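Local coordinates for protein alpha-glucosidase ([Eubacterium] rectale, PDB 6PNR) that probably hydrolyses alpha-sulfoquinovosides, releasing sulfoquinovose, the sulfonated sugar of sulfolipids, as a glycoside hydrolase of family 31, at residues L218-L221 / E222-T226. Numbering follows the deposited sequence.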
loop_
_atom_site.group_PDB
_atom_site.type_symbol
_atom_site.label_atom_id
_atom_site.label_comp_id
_atom_site.label_asym_id
_atom_site.label_seq_id
_atom_site.Cartn_x
_atom_site.Cartn_y
_atom_site.Cartn_z
ATOM N N LEU A 218 -29.361 -10.207 -22.533
ATOM C CA LEU A 218 -29.144 -11.266 -23.512
ATOM C C LEU A 218 -28.759 -10.684 -24.862
ATOM O O LEU A 218 -27.818 -11.158 -25.502
ATOM C CB LEU A 218 -30.393 -12.139 -23.641
ATOM C CG LEU A 218 -30.728 -13.020 -22.443
ATOM C CD1 LEU A 218 -32.136 -13.585 -22.573
ATOM C CD2 LEU A 218 -29.716 -14.144 -22.315
ATOM N N LYS A 219 -29.469 -9.642 -25.310
ATOM C CA LYS A 219 -29.124 -9.024 -26.591
ATOM C C LYS A 219 -27.828 -8.237 -26.509
ATOM O O LYS A 219 -27.078 -8.165 -27.488
ATOM C CB LYS A 219 -30.264 -8.117 -27.078
ATOM C CG LYS A 219 -31.498 -8.884 -27.580
ATOM C CD LYS A 219 -32.619 -7.931 -28.003
ATOM C CE LYS A 219 -33.945 -8.661 -28.189
ATOM N NZ LYS A 219 -35.073 -7.699 -28.370
ATOM N N LEU A 220 -27.544 -7.630 -25.359
ATOM C CA LEU A 220 -26.243 -6.995 -25.193
ATOM C C LEU A 220 -25.108 -8.002 -25.377
ATOM O O LEU A 220 -24.105 -7.702 -26.034
ATOM C CB LEU A 220 -26.156 -6.332 -23.825
ATOM C CG LEU A 220 -25.073 -5.268 -23.739
ATOM C CD1 LEU A 220 -25.384 -4.123 -24.681
ATOM C CD2 LEU A 220 -24.993 -4.779 -22.322
ATOM N N LEU A 221 -25.247 -9.205 -24.810
ATOM C CA LEU A 221 -24.201 -10.209 -24.986
ATOM C C LEU A 221 -24.111 -10.669 -26.436
ATOM O O LEU A 221 -23.016 -10.978 -26.920
ATOM C CB LEU A 221 -24.443 -11.399 -24.054
ATOM C CG LEU A 221 -23.649 -11.396 -22.736
ATOM C CD1 LEU A 221 -22.153 -11.473 -23.032
ATOM C CD2 LEU A 221 -23.970 -10.171 -21.910
ATOM N N GLU A 222 -25.241 -10.707 -27.152
ATOM C CA GLU A 222 -25.192 -10.975 -28.590
ATOM C C GLU A 222 -24.343 -9.939 -29.312
ATOM O O GLU A 222 -23.492 -10.287 -30.137
ATOM C CB GLU A 222 -26.609 -11.017 -29.165
ATOM C CG GLU A 222 -27.424 -12.138 -28.566
ATOM C CD GLU A 222 -28.917 -12.039 -28.862
ATOM O OE1 GLU A 222 -29.289 -11.345 -29.843
ATOM O OE2 GLU A 222 -29.711 -12.672 -28.111
ATOM N N ARG A 223 -24.540 -8.655 -28.991
ATOM C CA ARG A 223 -23.749 -7.602 -29.630
ATOM C C ARG A 223 -22.281 -7.647 -29.203
ATOM O O ARG A 223 -21.376 -7.449 -30.027
ATOM C CB ARG A 223 -24.358 -6.235 -29.310
ATOM C CG ARG A 223 -25.823 -6.101 -29.755
ATOM C CD ARG A 223 -26.199 -4.635 -30.003
ATOM N NE ARG A 223 -27.647 -4.434 -30.073
ATOM C CZ ARG A 223 -28.367 -4.535 -31.184
ATOM N NH1 ARG A 223 -27.774 -4.830 -32.336
ATOM N NH2 ARG A 223 -29.680 -4.343 -31.138
ATOM N N ILE A 224 -22.028 -7.872 -27.913
ATOM C CA ILE A 224 -20.652 -7.945 -27.416
ATOM C C ILE A 224 -19.862 -8.992 -28.195
ATOM O O ILE A 224 -18.739 -8.744 -28.646
ATOM C CB ILE A 224 -20.660 -8.242 -25.906
ATOM C CG1 ILE A 224 -21.013 -6.972 -25.122
ATOM C CG2 ILE A 224 -19.315 -8.827 -25.433
ATOM C CD1 ILE A 224 -21.231 -7.190 -23.627
ATOM N N THR A 225 -20.448 -10.172 -28.374
ATOM C CA THR A 225 -19.717 -11.267 -28.999
ATOM C C THR A 225 -19.730 -11.178 -30.520
ATOM O O THR A 225 -18.808 -11.689 -31.166
ATOM C CB THR A 225 -20.286 -12.606 -28.534
ATOM O OG1 THR A 225 -21.700 -12.640 -28.768
ATOM C CG2 THR A 225 -20.027 -12.788 -27.043
ATOM N N THR A 226 -20.739 -10.529 -31.118
ATOM C CA THR A 226 -20.613 -10.179 -32.532
ATOM C C THR A 226 -19.363 -9.335 -32.764
ATOM O O THR A 226 -18.645 -9.525 -33.753
ATOM C CB THR A 226 -21.866 -9.442 -33.023
ATOM O OG1 THR A 226 -22.980 -10.346 -33.022
ATOM C CG2 THR A 226 -21.654 -8.911 -34.456
#
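Thr225 turns its hydroxyl back onto the carbonyl of Leu221, one turn earlier in helix 217-228, and OG1 donates to Leu221 O over 2.8 Å. The rotation that allows this sets OG1 between the backbone N and the carbonyl carbon (chi1 54°). Because Thr225 N bonds to the same oxygen, Leu221 O is gripped twice, and OG1 in turn is tied to Arg230 NE. One residue on, Thr226, its hydroxyl turned differently (chi1 -68°), bonds Glu222 O through both N and OG1 from opposite faces of the carbonyl plane, and Arg230 NH2 adds a further bond.

On the inner side of the helix, Ile224 extends CD1 into the angle between two leucines, 4.3 Å from Leu220 CG and 4.4 Å from Leu221 CD2. Leu220 and Ile224 both rest on Tyr179 and Val173, fastening the helix to the beta-sheet of strands 168-174 and 178-182; Leu218 and Leu221 pack on Met578.

Glu222 lies alongside Lys219, pointing the same way, yet Lys219 NZ stands 7.0 Å from Glu222 OE1, too far for a salt bridge. OE2 is hydrogen-bonded to His570 NE2 instead. Replacing Glu222 by alanine would remove the carboxylate and is likely to leave His570 NE2 without this partner. The threonine hydroxyls thus reinforce the helix's own i to i-4 bonding, while Arg230 and His570 tie it to residues beyond.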